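Local coordinates for protein Exo-arabinanase (Penicillium chrysogenum, PDB 3A72) that probably cleaves alpha-1,5-linked L-arabinan from a chain end as an exo-acting glycosyl hydrolase, and is seen here with arabinobiose bound, at residues L24-E29 and G313-L318; T39-S44 and Y81-Y86; V330-G335 and N342-S347. All coordinates share one frame; numbering follows the deposited sequence.

The fold is a six-bladed beta-propeller of the sialidase type, and the contacts run across two successive blade junctions, with contact 3 inside the blade that precedes them. Contact 1 joins the first strand of blade 23-70 to the blade holding both strands of contact 3, the centres about 7 Å apart. Contact 2, about 9 Å from contact 1 and 13 Å from contact 3, carries blade 23-70 onward to blade 82-137. Along the chain contact 2 falls between the two segments of contact 1, and contact 3 follows. Strand 6-10 pairs with 344-350, so the blade of contact 3 combines strands from both chain ends and closes the ring; contacts 1 and 2 help line the arabinose pocket.

Contact 1 of 3, residues L24-E29 and G313-L318; sequences LYPRNE and GYTRAL
Thr315 OG1 is gripped by both terminal nitrogens of Arg27, at 2.8 Å from NH2 and 3.1 Å from NH1. This clasp joins two neighbouring blades of the beta-propeller: 24-29 is part of an innermost strand, and 313-318 leads into the innermost strand 317-320, their directions differing by only 10°. The guanidinium reaches Thr315 edge-on, with OG1 almost in its plane, while NH1 also meets Thr315 O at 3.0 Å, in the carbonyl plane. A third acceptor, Pro26 O, lies 2.8 Å from NH1. The two N-H bonds of NH1 are thus shared among three oxygens, at least one of them bifurcated, in keeping with the 138° angles of both its bonds to Thr315, and the buried charge is held against rotation. A bend at chi2 (-71°) folds the Arg27 chain back along its own strand, bringing its end to Thr315 although CB points the other way; there Tyr25 CE2 covers the middle of one guanidinium face.

Thr315 works with both branches. While its hydroxyl takes the arginine, CG2 packs over a face of the Tyr25 ring, 3.6 Å from the ring centroid, a CH-pi contact displaced toward the rim. Tyr25 and Tyr314 both belong to the glycan pocket, and Leu24 CD2 lies 3.8 Å from Tyr314 CD2, packing the aromatic side chain against the strand. Farther along, the Ala317 methyl tucks between Pro26 and Asn28, whose OD1 is bonded to Arg319 NE. Between the blades, a water accepts from Tyr25 N at 2.9 Å and donates to Tyr314 O at 2.8 Å.

Contact 2 of 3, residues T39-S44 and Y81-Y86; sequences TWENYS and YQPFLY. With AHR (alpha-L-arabinofuranose), chain B.
Part of the glycan pocket of the propeller is built here where two blades meet: the second strand of one, 39-42, runs antiparallel (163°) to the innermost strand of the next, 82-86, and Glu41 and Gln82 together hold an arabinofuranose. Glu41 OE2 accepts from Gln82 N at 2.7 Å through its anti lone pair, and also from the sugar hydroxyl O5, again at 2.7 Å. The extended Glu41 chain (chi2 171°) carries the carboxylate this far, past Pro83 to the backbone amide. Its other oxygen, OE1, receives Tyr43 OH at 2.6 Å from above the carboxylate plane, so protein bonds on both oxygens restrain its rotation. Gln82 NE2 donates to the same O5 at 2.9 Å in a nearly straight bond (170°), and Gln82 OE1, bonded to Glu151 N, fixes which way the amide faces.

Tyr81 supplies a floor, with sugar C5 3.7 Å above its ring plane, over the centre; the Tyr43 side chain crosses that of Tyr81 at about a right angle, its OH 3.4 Å from Tyr81 CE1. Away from the sugar the interface is apolar, Thr39 CG2 wedging between Pro83 CB and Leu85 CD1, 3.8 Å from each.

Contact 3 of 3, residues V330-G335 and N342-S347; sequences VVNSAG and NRVSVS
Val330 and Val346 meet because each sends one methyl anti to its backbone N: CG1 of Val330 (chi1 159°) and CG2 of Val346, whose other methyl CG1 sits between N and the carbonyl carbon (chi1 63°). The two touching methyls, Val330 CG1 and Val346 CG2, are 3.7 Å apart, their side chains slanting across one another. At the other end of the pairing Val344 CG2 lies 4.0 Å from Ala334 CB. The backbone between is a regular beta hairpin, the middle two strands of a propeller blade. Val331 and Ser347 form one hydrogen-bonded pair, with N to O distances of 2.9 Å both ways; Ser333 and Ser345 form the next, at 2.9 Å for Ser345 N to Ser333 O and 3.0 Å for Ser333 N to Ser345 O. Asn332 and Val346 make the non-hydrogen-bonded pair between them.

Past the last pair the chain turns off through an ST turn, in which Ser333 OG accepts from Gly335 N at 3.1 Å. With a phi of 110° and no side chain, Gly335 lets the Asn342 amide lie flush against it, Asn342 CG 3.4 Å from Gly335 CA. The amide of Asn342 is tied by ND2 to Thr23 O and Val336 O.

Strand 344-350 also pairs with the N-terminal strand 6-10, which joins the chain ends in one blade. On the face carrying Val331, Ser333, Ser345 and Ser347, the hydroxyls of Ser345 and Ser347 hold the Glu310 carboxylate by both oxygens, one each, and so fasten its loop to this face of the strand.

Contact 1 of 3, residues L24-E29 and G313-L318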
loop_
_atom_site.group_PDB
_atom_site.type_symbol
_atom_site.label_atom_id
_atom_site.label_comp_id
_atom_site.label_asym_id
_atom_site.label_seq_id
_atom_site.Cartn_x
_atom_site.Cartn_y
_atom_site.Cartn_z
ATOM N N LEU A 24 11.289 -5.998 -0.575
ATOM C CA LEU A 24 10.567 -5.067 -1.428
ATOM C C LEU A 24 9.196 -4.804 -0.830
ATOM O O LEU A 24 8.701 -5.666 -0.077
ATOM C CB LEU A 24 10.343 -5.687 -2.843
ATOM C CG LEU A 24 10.084 -4.672 -3.971
ATOM C CD1 LEU A 24 11.342 -3.917 -4.352
ATOM C CD2 LEU A 24 9.502 -5.401 -5.192
ATOM N N TYR A 25 8.557 -3.698 -1.157
ATOM C CA TYR A 25 7.141 -3.493 -0.930
ATOM C C TYR A 25 6.837 -3.325 0.563
ATOM O O TYR A 25 6.238 -4.192 1.212
ATOM C CB TYR A 25 6.304 -4.604 -1.566
ATOM C CG TYR A 25 4.887 -4.198 -1.914
ATOM C CD1 TYR A 25 4.535 -3.971 -3.250
ATOM C CD2 TYR A 25 3.907 -3.997 -0.934
ATOM C CE1 TYR A 25 3.238 -3.578 -3.611
ATOM C CE2 TYR A 25 2.603 -3.612 -1.298
ATOM C CZ TYR A 25 2.295 -3.411 -2.610
ATOM O OH TYR A 25 1.014 -3.057 -3.014
ATOM N N PRO A 26 7.272 -2.204 1.155
ATOM C CA PRO A 26 7.064 -1.995 2.587
ATOM C C PRO A 26 5.623 -1.696 2.878
ATOM O O PRO A 26 5.005 -0.874 2.181
ATOM C CB PRO A 26 7.908 -0.751 2.874
ATOM C CG PRO A 26 7.825 0.030 1.580
ATOM C CD PRO A 26 7.878 -1.024 0.499
ATOM N N ARG A 27 5.084 -2.240 3.948
ATOM C CA ARG A 27 3.782 -1.821 4.495
ATOM C C ARG A 27 3.922 -1.816 6.013
ATOM O O ARG A 27 4.712 -2.531 6.601
ATOM C CB ARG A 27 2.627 -2.692 4.006
ATOM C CG ARG A 27 2.317 -2.501 2.515
ATOM C CD ARG A 27 1.680 -1.157 2.261
ATOM N NE ARG A 27 1.263 -0.937 0.875
ATOM C CZ ARG A 27 2.014 -0.324 -0.059
ATOM N NH1 ARG A 27 3.240 0.076 0.176
ATOM N NH2 ARG A 27 1.465 -0.117 -1.251
ATOM N N ASN A 28 3.046 -1.026 6.670
ATOM C CA ASN A 28 3.109 -0.898 8.105
ATOM C C ASN A 28 1.711 -0.608 8.655
ATOM O O ASN A 28 0.763 -0.317 7.914
ATOM C CB ASN A 28 4.167 0.135 8.500
ATOM C CG ASN A 28 3.880 1.442 7.851
ATOM O OD1 ASN A 28 2.833 2.069 8.015
ATOM N ND2 ASN A 28 4.745 1.968 7.055
ATOM N N GLU A 29 1.604 -0.676 9.960
ATOM C CA GLU A 29 0.384 -0.299 10.669
ATOM C C GLU A 29 0.777 0.253 12.032
ATOM O O GLU A 29 1.793 -0.144 12.583
ATOM C CB GLU A 29 -0.593 -1.473 10.797
ATOM C CG GLU A 29 -1.932 -1.234 11.455
ATOM C CD GLU A 29 -2.750 -0.166 10.773
ATOM O OE1 GLU A 29 -3.857 -0.358 10.181
ATOM O OE2 GLU A 29 -2.313 0.993 10.933
ATOM N N GLY A 313 12.127 4.684 -2.778
ATOM C CA GLY A 313 11.984 3.266 -2.979
ATOM C C GLY A 313 10.620 2.952 -3.553
ATOM O O GLY A 313 9.691 3.739 -3.525
ATOM N N TYR A 314 10.519 1.689 -4.037
ATOM C CA TYR A 314 9.307 1.216 -4.668
ATOM C C TYR A 314 8.161 1.122 -3.648
ATOM O O TYR A 314 8.317 0.542 -2.561
ATOM C CB TYR A 314 9.554 -0.159 -5.235
ATOM C CG TYR A 314 8.397 -0.784 -6.012
ATOM C CD1 TYR A 314 7.879 -0.180 -7.139
ATOM C CD2 TYR A 314 7.866 -1.969 -5.597
ATOM C CE1 TYR A 314 6.838 -0.713 -7.838
ATOM C CE2 TYR A 314 6.856 -2.583 -6.321
ATOM C CZ TYR A 314 6.350 -1.957 -7.449
ATOM O OH TYR A 314 5.378 -2.580 -8.201
ATOM N N THR A 315 7.004 1.716 -4.022
ATOM C CA THR A 315 5.833 1.822 -3.156
ATOM C C THR A 315 6.176 2.162 -1.695
ATOM O O THR A 315 5.632 1.632 -0.738
ATOM C CB THR A 315 4.913 0.582 -3.323
ATOM O OG1 THR A 315 3.607 0.923 -2.768
ATOM C CG2 THR A 315 5.372 -0.694 -2.715
ATOM N N ARG A 316 7.098 3.125 -1.560
ATOM C CA ARG A 316 7.489 3.634 -0.256
ATOM C C ARG A 316 6.254 4.012 0.530
ATOM O O ARG A 316 5.366 4.693 0.019
ATOM C CB ARG A 316 8.459 4.808 -0.450
ATOM C CG ARG A 316 9.095 5.306 0.825
ATOM C CD ARG A 316 10.145 6.367 0.569
ATOM N NE ARG A 316 9.507 7.577 0.058
ATOM C CZ ARG A 316 10.138 8.724 -0.123
ATOM N NH1 ARG A 316 11.411 8.874 0.228
ATOM N NH2 ARG A 316 9.497 9.782 -0.639
ATOM N N ALA A 317 6.196 3.551 1.782
ATOM C CA ALA A 317 4.981 3.614 2.592
ATOM C C ALA A 317 5.054 4.753 3.571
ATOM O O ALA A 317 6.079 5.028 4.202
ATOM C CB ALA A 317 4.769 2.303 3.326
ATOM N N LEU A 318 3.938 5.472 3.733
ATOM C CA LEU A 318 3.808 6.595 4.645
ATOM C C LEU A 318 2.792 6.246 5.731
ATOM O O LEU A 318 1.791 5.559 5.479
ATOM C CB LEU A 318 3.291 7.835 3.917
ATOM C CG LEU A 318 4.100 8.322 2.722
ATOM C CD1 LEU A 318 3.441 9.537 2.099
ATOM C CD2 LEU A 318 5.531 8.619 3.137
HETATM O O HOH W 1 10.146 -1.489 -2.067
HETATM O O HOH W 2 2.368 3.014 5.686
#

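Contact 2 of 3, residues T39-S44 and Y81-Y86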
loop_
_atom_site.group_PDB
_atom_site.type_symbol
_atom_site.label_atom_id
_atom_site.label_comp_id
_atom_site.label_asym_id
_atom_site.label_seq_id
_atom_site.Cartn_x
_atom_site.Cartn_y
_atom_site.Cartn_z
ATOM N N THR A 39 6.010 -4.892 7.689
ATOM C CA THR A 39 6.186 -6.087 6.882
ATOM C C THR A 39 6.633 -5.698 5.480
ATOM O O THR A 39 6.744 -4.501 5.126
ATOM C CB THR A 39 4.889 -6.920 6.866
ATOM O OG1 THR A 39 5.156 -8.214 6.314
ATOM C CG2 THR A 39 3.815 -6.287 6.019
ATOM N N TRP A 40 6.950 -6.689 4.656
ATOM C CA TRP A 40 7.510 -6.543 3.345
ATOM C C TRP A 40 7.505 -7.892 2.657
ATOM O O TRP A 40 7.366 -8.931 3.300
ATOM C CB TRP A 40 8.953 -5.973 3.412
ATOM C CG TRP A 40 9.869 -6.770 4.268
ATOM C CD1 TRP A 40 10.628 -7.835 3.906
ATOM C CD2 TRP A 40 10.099 -6.573 5.673
ATOM N NE1 TRP A 40 11.302 -8.261 5.022
ATOM C CE2 TRP A 40 11.031 -7.552 6.114
ATOM C CE3 TRP A 40 9.662 -5.651 6.636
ATOM C CZ2 TRP A 40 11.480 -7.667 7.411
ATOM C CZ3 TRP A 40 10.112 -5.748 7.940
ATOM C CH2 TRP A 40 11.033 -6.731 8.308
ATOM N N GLU A 41 7.665 -7.882 1.348
ATOM C CA GLU A 41 7.991 -9.057 0.569
ATOM C C GLU A 41 9.402 -9.518 0.922
ATOM O O GLU A 41 10.360 -8.729 0.830
ATOM C CB GLU A 41 7.960 -8.760 -0.930
ATOM C CG GLU A 41 6.590 -8.315 -1.453
ATOM C CD GLU A 41 6.579 -7.819 -2.876
ATOM O OE1 GLU A 41 7.670 -7.743 -3.511
ATOM O OE2 GLU A 41 5.468 -7.437 -3.362
ATOM N N ASN A 42 9.510 -10.769 1.360
ATOM C CA ASN A 42 10.734 -11.307 1.973
ATOM C C ASN A 42 11.205 -12.460 1.113
ATOM O O ASN A 42 10.596 -13.565 1.121
ATOM C CB ASN A 42 10.383 -11.700 3.401
ATOM C CG ASN A 42 11.572 -12.058 4.264
ATOM O OD1 ASN A 42 11.806 -13.284 4.619
ATOM N ND2 ASN A 42 12.335 -11.154 4.607
ATOM N N TYR A 43 12.233 -12.223 0.334
ATOM C CA TYR A 43 12.664 -13.149 -0.750
ATOM C C TYR A 43 13.690 -14.155 -0.227
ATOM O O TYR A 43 14.821 -14.249 -0.661
ATOM C CB TYR A 43 13.190 -12.363 -1.931
ATOM C CG TYR A 43 12.165 -11.525 -2.655
ATOM C CD1 TYR A 43 11.664 -11.933 -3.876
ATOM C CD2 TYR A 43 11.682 -10.317 -2.114
ATOM C CE1 TYR A 43 10.717 -11.197 -4.576
ATOM C CE2 TYR A 43 10.726 -9.579 -2.828
ATOM C CZ TYR A 43 10.250 -10.040 -4.037
ATOM O OH TYR A 43 9.316 -9.335 -4.759
ATOM N N SER A 44 13.244 -14.959 0.714
ATOM C CA SER A 44 14.063 -16.014 1.302
ATOM C C SER A 44 14.166 -17.163 0.295
ATOM O O SER A 44 13.266 -17.453 -0.467
ATOM C CB SER A 44 13.509 -16.425 2.630
ATOM O OG SER A 44 12.158 -16.886 2.537
ATOM N N TYR A 81 3.988 -11.727 -2.581
ATOM C CA TYR A 81 3.911 -10.365 -3.083
ATOM C C TYR A 81 2.844 -9.538 -2.311
ATOM O O TYR A 81 1.782 -10.043 -1.945
ATOM C CB TYR A 81 3.532 -10.291 -4.539
ATOM C CG TYR A 81 4.594 -10.652 -5.563
ATOM C CD1 TYR A 81 5.941 -10.865 -5.234
ATOM C CD2 TYR A 81 4.223 -10.767 -6.914
ATOM C CE1 TYR A 81 6.875 -11.191 -6.228
ATOM C CE2 TYR A 81 5.125 -11.087 -7.878
ATOM C CZ TYR A 81 6.465 -11.303 -7.526
ATOM O OH TYR A 81 7.421 -11.606 -8.497
ATOM N N GLN A 82 3.170 -8.264 -2.155
ATOM C CA GLN A 82 2.175 -7.217 -1.933
ATOM C C GLN A 82 1.331 -7.409 -0.665
ATOM O O GLN A 82 0.122 -7.405 -0.689
ATOM C CB GLN A 82 1.285 -7.094 -3.175
ATOM C CG GLN A 82 2.110 -6.705 -4.396
ATOM C CD GLN A 82 1.769 -7.416 -5.683
ATOM O OE1 GLN A 82 0.640 -7.919 -5.860
ATOM N NE2 GLN A 82 2.708 -7.428 -6.606
ATOM N N PRO A 83 2.019 -7.487 0.495
ATOM C CA PRO A 83 1.284 -7.530 1.760
ATOM C C PRO A 83 0.601 -6.203 2.019
ATOM O O PRO A 83 0.886 -5.153 1.417
ATOM C CB PRO A 83 2.395 -7.765 2.795
ATOM C CG PRO A 83 3.596 -7.078 2.192
ATOM C CD PRO A 83 3.458 -7.387 0.704
ATOM N N PHE A 84 -0.303 -6.208 2.989
ATOM C CA PHE A 84 -0.977 -5.004 3.486
ATOM C C PHE A 84 -1.484 -5.301 4.872
ATOM O O PHE A 84 -2.248 -6.255 5.063
ATOM C CB PHE A 84 -2.168 -4.574 2.581
ATOM C CG PHE A 84 -2.649 -3.209 2.971
ATOM C CD1 PHE A 84 -1.971 -2.102 2.551
ATOM C CD2 PHE A 84 -3.720 -3.014 3.819
ATOM C CE1 PHE A 84 -2.294 -0.836 2.927
ATOM C CE2 PHE A 84 -4.083 -1.745 4.213
ATOM C CZ PHE A 84 -3.389 -0.648 3.774
ATOM N N LEU A 85 -1.096 -4.501 5.870
ATOM C CA LEU A 85 -1.551 -4.597 7.247
ATOM C C LEU A 85 -2.686 -3.627 7.514
ATOM O O LEU A 85 -2.611 -2.467 7.087
ATOM C CB LEU A 85 -0.418 -4.343 8.221
ATOM C CG LEU A 85 0.606 -5.453 8.335
ATOM C CD1 LEU A 85 1.853 -4.913 9.031
ATOM C CD2 LEU A 85 0.031 -6.621 9.135
ATOM N N TYR A 86 -3.702 -4.067 8.276
ATOM C CA TYR A 86 -4.813 -3.161 8.583
ATOM C C TYR A 86 -5.463 -3.523 9.927
ATOM O O TYR A 86 -6.007 -4.624 10.076
ATOM C CB TYR A 86 -5.889 -3.245 7.513
ATOM C CG TYR A 86 -6.948 -2.192 7.613
ATOM C CD1 TYR A 86 -6.635 -0.835 7.688
ATOM C CD2 TYR A 86 -8.301 -2.515 7.637
ATOM C CE1 TYR A 86 -7.599 0.139 7.786
ATOM C CE2 TYR A 86 -9.302 -1.534 7.710
ATOM C CZ TYR A 86 -8.937 -0.234 7.780
ATOM O OH TYR A 86 -9.954 0.732 7.837
HETATM O O5 AHR B . 5.371 -6.488 -5.864
HETATM C C5 AHR B . 6.277 -7.313 -6.654
HETATM C C4 AHR B . 6.306 -6.773 -8.068
HETATM O O4 AHR B . 4.971 -6.955 -8.652
HETATM C C3 AHR B . 7.172 -7.629 -8.984
HETATM O O3 AHR B . 8.558 -7.239 -8.926
HETATM C C2 AHR B . 6.584 -7.254 -10.360
HETATM O O2 AHR B . 6.798 -8.284 -11.352
HETATM C C1 AHR B . 5.086 -7.095 -10.066
#

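Contact 3 of 3, residues V330-G335 and N342-S347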
loop_
_atom_site.group_PDB
_atom_site.type_symbol
_atom_site.label_atom_id
_atom_site.label_comp_id
_atom_site.label_asym_id
_atom_site.label_seq_id
_atom_site.Cartn_x
_atom_site.Cartn_y
_atom_site.Cartn_z
ATOM N N VAL A 330 5.878 8.643 9.545
ATOM C CA VAL A 330 6.734 7.519 9.163
ATOM C C VAL A 330 6.862 7.486 7.662
ATOM O O VAL A 330 5.862 7.577 6.930
ATOM C CB VAL A 330 6.102 6.232 9.673
ATOM C CG1 VAL A 330 6.576 4.989 8.947
ATOM C CG2 VAL A 330 6.336 6.068 11.180
ATOM N N VAL A 331 8.111 7.317 7.197
ATOM C CA VAL A 331 8.447 7.135 5.800
ATOM C C VAL A 331 9.305 5.861 5.728
ATOM O O VAL A 331 10.408 5.834 6.269
ATOM C CB VAL A 331 9.185 8.349 5.188
ATOM C CG1 VAL A 331 9.308 8.152 3.698
ATOM C CG2 VAL A 331 8.512 9.640 5.556
ATOM N N ASN A 332 8.778 4.805 5.117
ATOM C CA ASN A 332 9.321 3.438 5.256
ATOM C C ASN A 332 9.599 2.865 3.896
ATOM O O ASN A 332 8.648 2.692 3.094
ATOM C CB ASN A 332 8.276 2.634 6.009
ATOM C CG ASN A 332 8.431 1.156 6.133
ATOM O OD1 ASN A 332 9.561 0.530 6.039
ATOM N ND2 ASN A 332 7.393 0.481 6.313
ATOM N N SER A 333 10.848 2.571 3.590
ATOM C CA SER A 333 11.240 1.939 2.340
ATOM C C SER A 333 11.673 0.490 2.570
ATOM O O SER A 333 12.229 0.143 3.623
ATOM C CB SER A 333 12.427 2.713 1.692
ATOM O OG SER A 333 12.747 2.116 0.437
ATOM N N ALA A 334 11.503 -0.341 1.532
ATOM C CA ALA A 334 12.067 -1.684 1.494
ATOM C C ALA A 334 12.949 -1.887 0.292
ATOM O O ALA A 334 13.306 -3.037 -0.035
ATOM C CB ALA A 334 10.993 -2.775 1.589
ATOM N N GLY A 335 13.345 -0.812 -0.396
ATOM C CA GLY A 335 14.252 -0.913 -1.516
ATOM C C GLY A 335 13.627 -0.645 -2.834
ATOM O O GLY A 335 12.496 -0.156 -2.934
ATOM N N ASN A 342 19.073 -3.913 -1.324
ATOM C CA ASN A 342 17.879 -3.455 -0.625
ATOM C C ASN A 342 17.949 -3.787 0.876
ATOM O O ASN A 342 18.516 -4.800 1.272
ATOM C CB ASN A 342 16.626 -4.100 -1.215
ATOM C CG ASN A 342 16.199 -3.516 -2.525
ATOM O OD1 ASN A 342 16.805 -2.601 -3.103
ATOM N ND2 ASN A 342 15.071 -4.034 -3.031
ATOM N N ARG A 343 17.293 -2.934 1.654
ATOM C CA ARG A 343 17.047 -3.147 3.070
ATOM C C ARG A 343 15.750 -2.467 3.423
ATOM O O ARG A 343 15.251 -1.634 2.660
ATOM C CB ARG A 343 18.225 -2.642 3.945
ATOM C CG ARG A 343 18.549 -1.186 3.672
ATOM C CD ARG A 343 19.778 -0.784 4.494
ATOM N NE ARG A 343 19.573 -0.151 5.735
ATOM C CZ ARG A 343 19.147 1.105 5.881
ATOM N NH1 ARG A 343 18.866 1.739 4.735
ATOM N NH2 ARG A 343 18.958 1.839 6.926
ATOM N N VAL A 344 15.222 -2.800 4.592
ATOM C CA VAL A 344 14.007 -2.183 5.095
ATOM C C VAL A 344 14.413 -1.153 6.126
ATOM O O VAL A 344 15.080 -1.483 7.106
ATOM C CB VAL A 344 13.047 -3.226 5.702
ATOM C CG1 VAL A 344 11.747 -2.527 6.058
ATOM C CG2 VAL A 344 12.826 -4.380 4.747
ATOM N N SER A 345 14.018 0.105 5.897
ATOM C CA SER A 345 14.397 1.222 6.756
ATOM C C SER A 345 13.194 2.130 6.982
ATOM O O SER A 345 12.194 2.104 6.262
ATOM C CB SER A 345 15.574 1.980 6.188
ATOM O OG SER A 345 15.264 2.641 5.003
ATOM N N VAL A 346 13.353 3.014 7.974
ATOM C CA VAL A 346 12.320 3.958 8.294
ATOM C C VAL A 346 12.923 5.257 8.830
ATOM O O VAL A 346 13.914 5.253 9.559
ATOM C CB VAL A 346 11.340 3.338 9.326
ATOM C CG1 VAL A 346 12.019 3.023 10.644
ATOM C CG2 VAL A 346 10.115 4.198 9.547
ATOM N N SER A 347 12.272 6.360 8.423
ATOM C CA SER A 347 12.523 7.676 9.007
ATOM C C SER A 347 11.214 8.190 9.613
ATOM O O SER A 347 10.138 7.793 9.190
ATOM C CB SER A 347 13.047 8.639 7.966
ATOM O OG SER A 347 14.264 8.200 7.381
#